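Local coordinates for protein titin (Homo sapiens, PDB 3LCY) that forms, as a giant muscle protein built largely of immunoglobulin-type domains, part of the sarcomeric A-band, and also carries a serine/threonine kinase domain, at residues 57-60 with 61-64; 68-71 with 72-76. All blocks are in the same frame, centred on the assembly; numbering follows the deposited sequence.

Following the chain from the N terminus, contact 1 comes first: residues 57-60 turn back directly into 61-64, closing the hairpin between strands 54-58 and 62-68 of the first I-set domain. The chain then runs along strand 62-68 to contact 2, where 68-71 folds onto 72-76 and closes the crossover loop before strand 76-83. The two turns therefore lie in series, neither nested nor crossed, with centres about 22 Å apart at different ends of the same strand. Contact 1 holds an edge strand onto its sheet. Contact 2 lies at the junction with the second domain, reaching strand 121-130, and Lys-53, just before strand 54-58, forms salt bridges with Glu-70 and Asp-74.

Contact 1: 57-60 with 61-64; sequences SSDG and RTHT
The hairpin between strands 54-58 and 62-68 closes here, with Ser-57 opposite Thr-64 as an antiparallel hydrogen-bonded pair. Ser-57 N reaches Thr-64 O at 2.8 Å, and Thr-64 N returns to Ser-57 O at 2.9 Å. Next along, Ser-58 and His-63 form a non-hydrogen-bonded pair whose side chains share one face of the sheet. With OG anti to the backbone N (chi1 -163°), Ser-58 meets the edge of the imidazole at ND1, near the ring plane; the modelled OG to ND1 distance of 2.4 Å is doubtfully short. This ladder is the edge of an immunoglobulin I-set sheet: strand 24-34 flanks strand 62-68, and its Ile-31 O takes a hydrogen bond with His-63 NE2. At the bend, Asp-59 makes an Asx turn. Its OD1 accepts Arg-61 N at 2.7 Å, almost along the C-O bond, and Thr-62 N at 2.8 Å from the other face of the carboxylate, 26° out of plane. Two backbone N-H groups thus grip one oxygen and fix the carboxylate's rotation over the turn. Gly-60 carries the positive phi, and its C packs 3.5 Å from His-63 CE1.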
loop_
_atom_site.group_PDB
_atom_site.type_symbol
_atom_site.label_atom_id
_atom_site.label_comp_id
_atom_site.label_asym_id
_atom_site.label_seq_id
_atom_site.Cartn_x
_atom_site.Cartn_y
_atom_site.Cartn_z
ATOM N N SER A 57 22.161 1.505 8.882
ATOM C CA SER A 57 23.204 2.295 9.506
ATOM C C SER A 57 23.140 2.311 11.025
ATOM O O SER A 57 22.083 2.461 11.601
ATOM C CB SER A 57 23.141 3.722 8.991
ATOM O OG SER A 57 23.677 4.628 9.918
ATOM N N SER A 58 24.282 2.127 11.668
ATOM C CA SER A 58 24.353 2.232 13.110
ATOM C C SER A 58 25.705 2.738 13.591
ATOM O O SER A 58 26.733 2.311 13.116
ATOM C CB SER A 58 24.041 0.895 13.751
ATOM O OG SER A 58 23.728 1.068 15.100
ATOM N N ASP A 59 25.700 3.633 14.561
ATOM C CA ASP A 59 26.933 4.103 15.143
ATOM C C ASP A 59 27.041 3.559 16.553
ATOM O O ASP A 59 27.926 3.918 17.304
ATOM C CB ASP A 59 27.006 5.626 15.123
ATOM C CG ASP A 59 25.959 6.265 15.969
ATOM O OD1 ASP A 59 25.233 5.551 16.650
ATOM O OD2 ASP A 59 25.863 7.490 15.958
ATOM N N GLY A 60 26.114 2.681 16.891
ATOM C CA GLY A 60 26.006 2.094 18.211
ATOM C C GLY A 60 25.004 2.795 19.106
ATOM O O GLY A 60 24.653 2.289 20.144
ATOM N N ARG A 61 24.559 3.974 18.703
ATOM C CA ARG A 61 23.543 4.717 19.432
ATOM C C ARG A 61 22.319 5.010 18.563
ATOM O O ARG A 61 21.192 4.777 18.962
ATOM C CB ARG A 61 24.115 6.013 19.994
ATOM C CG ARG A 61 25.295 5.805 20.900
ATOM C CD ARG A 61 25.886 7.115 21.368
ATOM N NE ARG A 61 25.287 7.592 22.610
ATOM C CZ ARG A 61 24.445 8.613 22.685
ATOM N NH1 ARG A 61 24.095 9.268 21.589
ATOM N NH2 ARG A 61 23.952 8.982 23.855
ATOM N N THR A 62 22.562 5.520 17.364
ATOM C CA THR A 62 21.488 5.860 16.458
ATOM C C THR A 62 21.404 4.827 15.371
ATOM O O THR A 62 22.369 4.573 14.678
ATOM C CB THR A 62 21.708 7.219 15.812
ATOM O OG1 THR A 62 21.890 8.195 16.828
ATOM C CG2 THR A 62 20.510 7.595 14.985
ATOM N N HIS A 63 20.234 4.232 15.226
ATOM C CA HIS A 63 20.060 3.197 14.231
ATOM C C HIS A 63 19.022 3.572 13.194
ATOM O O HIS A 63 17.872 3.809 13.505
ATOM C CB HIS A 63 19.723 1.898 14.937
ATOM C CG HIS A 63 20.421 1.758 16.246
ATOM N ND1 HIS A 63 21.789 1.673 16.347
ATOM C CD2 HIS A 63 19.952 1.735 17.513
ATOM C CE1 HIS A 63 22.131 1.587 17.614
ATOM N NE2 HIS A 63 21.035 1.617 18.343
ATOM N N THR A 64 19.460 3.595 11.948
ATOM C CA THR A 64 18.625 3.997 10.847
ATOM C C THR A 64 18.514 2.944 9.773
ATOM O O THR A 64 19.493 2.373 9.353
ATOM C CB THR A 64 19.144 5.298 10.193
ATOM O OG1 THR A 64 19.341 6.293 11.190
ATOM C CG2 THR A 64 18.154 5.822 9.194
#

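Contact 2: 68-71 with 72-76; sequences MTEE and QEDEG
Asp-74 turns its carboxylate back over the preceding loop and takes the backbone N-H of Glu-70. OD1 of Asp-74 lies 3.0 Å from Glu-70 N, in a nearly straight bond (170° at the hydrogen) that arrives almost along the C-O bond of the acid. Glu-71 N also points at this OD1, but the bond is weak at 3.3 Å. In the reverse direction Asp-74 N donates to Glu-71 O at 3.2 Å, from well above the carbonyl plane, as the short 3-10 turn of 72-74 winds up. Side chain and backbone of Asp-74 together therefore clasp the loop at consecutive residues.

Glu-71 and Glu-73 bring their carboxylates into a stack, the planes 27° apart and Glu-71 OE1 3.6 Å from Glu-73 OE2. Glu-71 gets there with CG between its backbone N and carbonyl carbon (chi1 68°) and an extended chain, while Glu-73 bends at chi2. If both are ionised they should repel, and a raised pKa for one would be plausible.

One shell out, Lys-53 NZ forms salt bridges with Asp-74 OD2 and Glu-70 OE2, probably offsetting the like charge of those two acids. Tyr-78 OH bonds to Asp-74 O four residues earlier, the tyrosine corner familiar from immunoglobulin folds. The loop joins strand 62-68 to strand 76-83, with Thr-69 against Leu-95 and Leu-97 of strand 88-103 and Gln-72 against strand 121-130 of the second domain, where its OE1 accepts Gly-129 N.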
loop_
_atom_site.group_PDB
_atom_site.type_symbol
_atom_site.label_atom_id
_atom_site.label_comp_id
_atom_site.label_asym_id
_atom_site.label_seq_id
_atom_site.Cartn_x
_atom_site.Cartn_y
_atom_site.Cartn_z
ATOM N N MET A 68 14.431 1.931 0.003
ATOM C CA MET A 68 14.311 2.568 -1.286
ATOM C C MET A 68 12.993 2.019 -1.762
ATOM O O MET A 68 12.908 0.894 -2.232
ATOM C CB MET A 68 15.445 2.145 -2.209
ATOM C CG MET A 68 16.821 2.314 -1.613
ATOM S SD MET A 68 17.145 3.957 -0.980
ATOM C CE MET A 68 17.036 4.931 -2.466
ATOM N N THR A 69 11.957 2.826 -1.632
ATOM C CA THR A 69 10.660 2.416 -2.002
ATOM C C THR A 69 10.464 2.236 -3.470
ATOM O O THR A 69 10.892 3.002 -4.232
ATOM C CB THR A 69 9.638 3.351 -1.412
ATOM O OG1 THR A 69 9.668 4.599 -2.081
ATOM C CG2 THR A 69 9.929 3.562 -0.010
ATOM N N GLU A 70 9.809 1.162 -3.839
ATOM C CA GLU A 70 9.533 0.899 -5.204
ATOM C C GLU A 70 8.082 0.619 -5.438
ATOM O O GLU A 70 7.575 0.886 -6.464
ATOM C CB GLU A 70 10.360 -0.268 -5.678
ATOM C CG GLU A 70 10.503 -1.354 -4.678
ATOM C CD GLU A 70 11.042 -2.633 -5.237
ATOM O OE1 GLU A 70 11.329 -2.684 -6.411
ATOM O OE2 GLU A 70 11.185 -3.602 -4.511
ATOM N N GLU A 71 7.426 0.065 -4.447
ATOM C CA GLU A 71 6.059 -0.384 -4.565
ATOM C C GLU A 71 5.247 -0.079 -3.352
ATOM O O GLU A 71 5.748 0.163 -2.330
ATOM C CB GLU A 71 6.005 -1.874 -4.879
ATOM C CG GLU A 71 6.481 -2.739 -3.770
ATOM C CD GLU A 71 6.377 -4.194 -4.027
ATOM O OE1 GLU A 71 5.933 -4.585 -5.077
ATOM O OE2 GLU A 71 6.761 -4.969 -3.174
ATOM N N GLN A 72 3.949 -0.093 -3.509
ATOM C CA GLN A 72 3.021 0.226 -2.459
ATOM C C GLN A 72 3.146 -0.647 -1.259
ATOM O O GLN A 72 2.877 -0.247 -0.200
ATOM C CB GLN A 72 1.600 0.214 -2.983
ATOM C CG GLN A 72 1.168 1.532 -3.421
ATOM C CD GLN A 72 -0.140 1.546 -4.106
ATOM O OE1 GLN A 72 -0.758 2.559 -4.217
ATOM N NE2 GLN A 72 -0.564 0.438 -4.564
ATOM N N GLU A 73 3.582 -1.850 -1.469
ATOM C CA GLU A 73 3.718 -2.825 -0.427
ATOM C C GLU A 73 4.808 -2.532 0.607
ATOM O O GLU A 73 4.894 -3.179 1.597
ATOM C CB GLU A 73 3.901 -4.176 -1.064
ATOM C CG GLU A 73 2.656 -4.750 -1.579
ATOM C CD GLU A 73 2.484 -4.641 -3.051
ATOM O OE1 GLU A 73 1.985 -5.570 -3.676
ATOM O OE2 GLU A 73 2.800 -3.613 -3.591
ATOM N N ASP A 74 5.670 -1.581 0.303
ATOM C CA ASP A 74 6.751 -1.133 1.147
ATOM C C ASP A 74 6.240 -0.323 2.286
ATOM O O ASP A 74 6.948 -0.073 3.185
ATOM C CB ASP A 74 7.772 -0.297 0.383
ATOM C CG ASP A 74 8.510 -1.058 -0.583
ATOM O OD1 ASP A 74 8.933 -0.512 -1.543
ATOM O OD2 ASP A 74 8.667 -2.208 -0.406
ATOM N N GLU A 75 5.006 0.103 2.213
ATOM C CA GLU A 75 4.417 0.862 3.250
ATOM C C GLU A 75 4.167 -0.016 4.456
ATOM O O GLU A 75 4.241 -1.190 4.367
ATOM C CB GLU A 75 3.129 1.484 2.764
ATOM C CG GLU A 75 1.921 0.597 2.897
ATOM C CD GLU A 75 0.863 0.881 1.924
ATOM O OE1 GLU A 75 0.168 -0.020 1.535
ATOM O OE2 GLU A 75 0.726 1.999 1.548
ATOM N N GLY A 76 3.908 0.563 5.602
ATOM C CA GLY A 76 3.653 -0.282 6.728
ATOM C C GLY A 76 4.602 -0.353 7.861
ATOM O O GLY A 76 5.417 0.460 8.010
#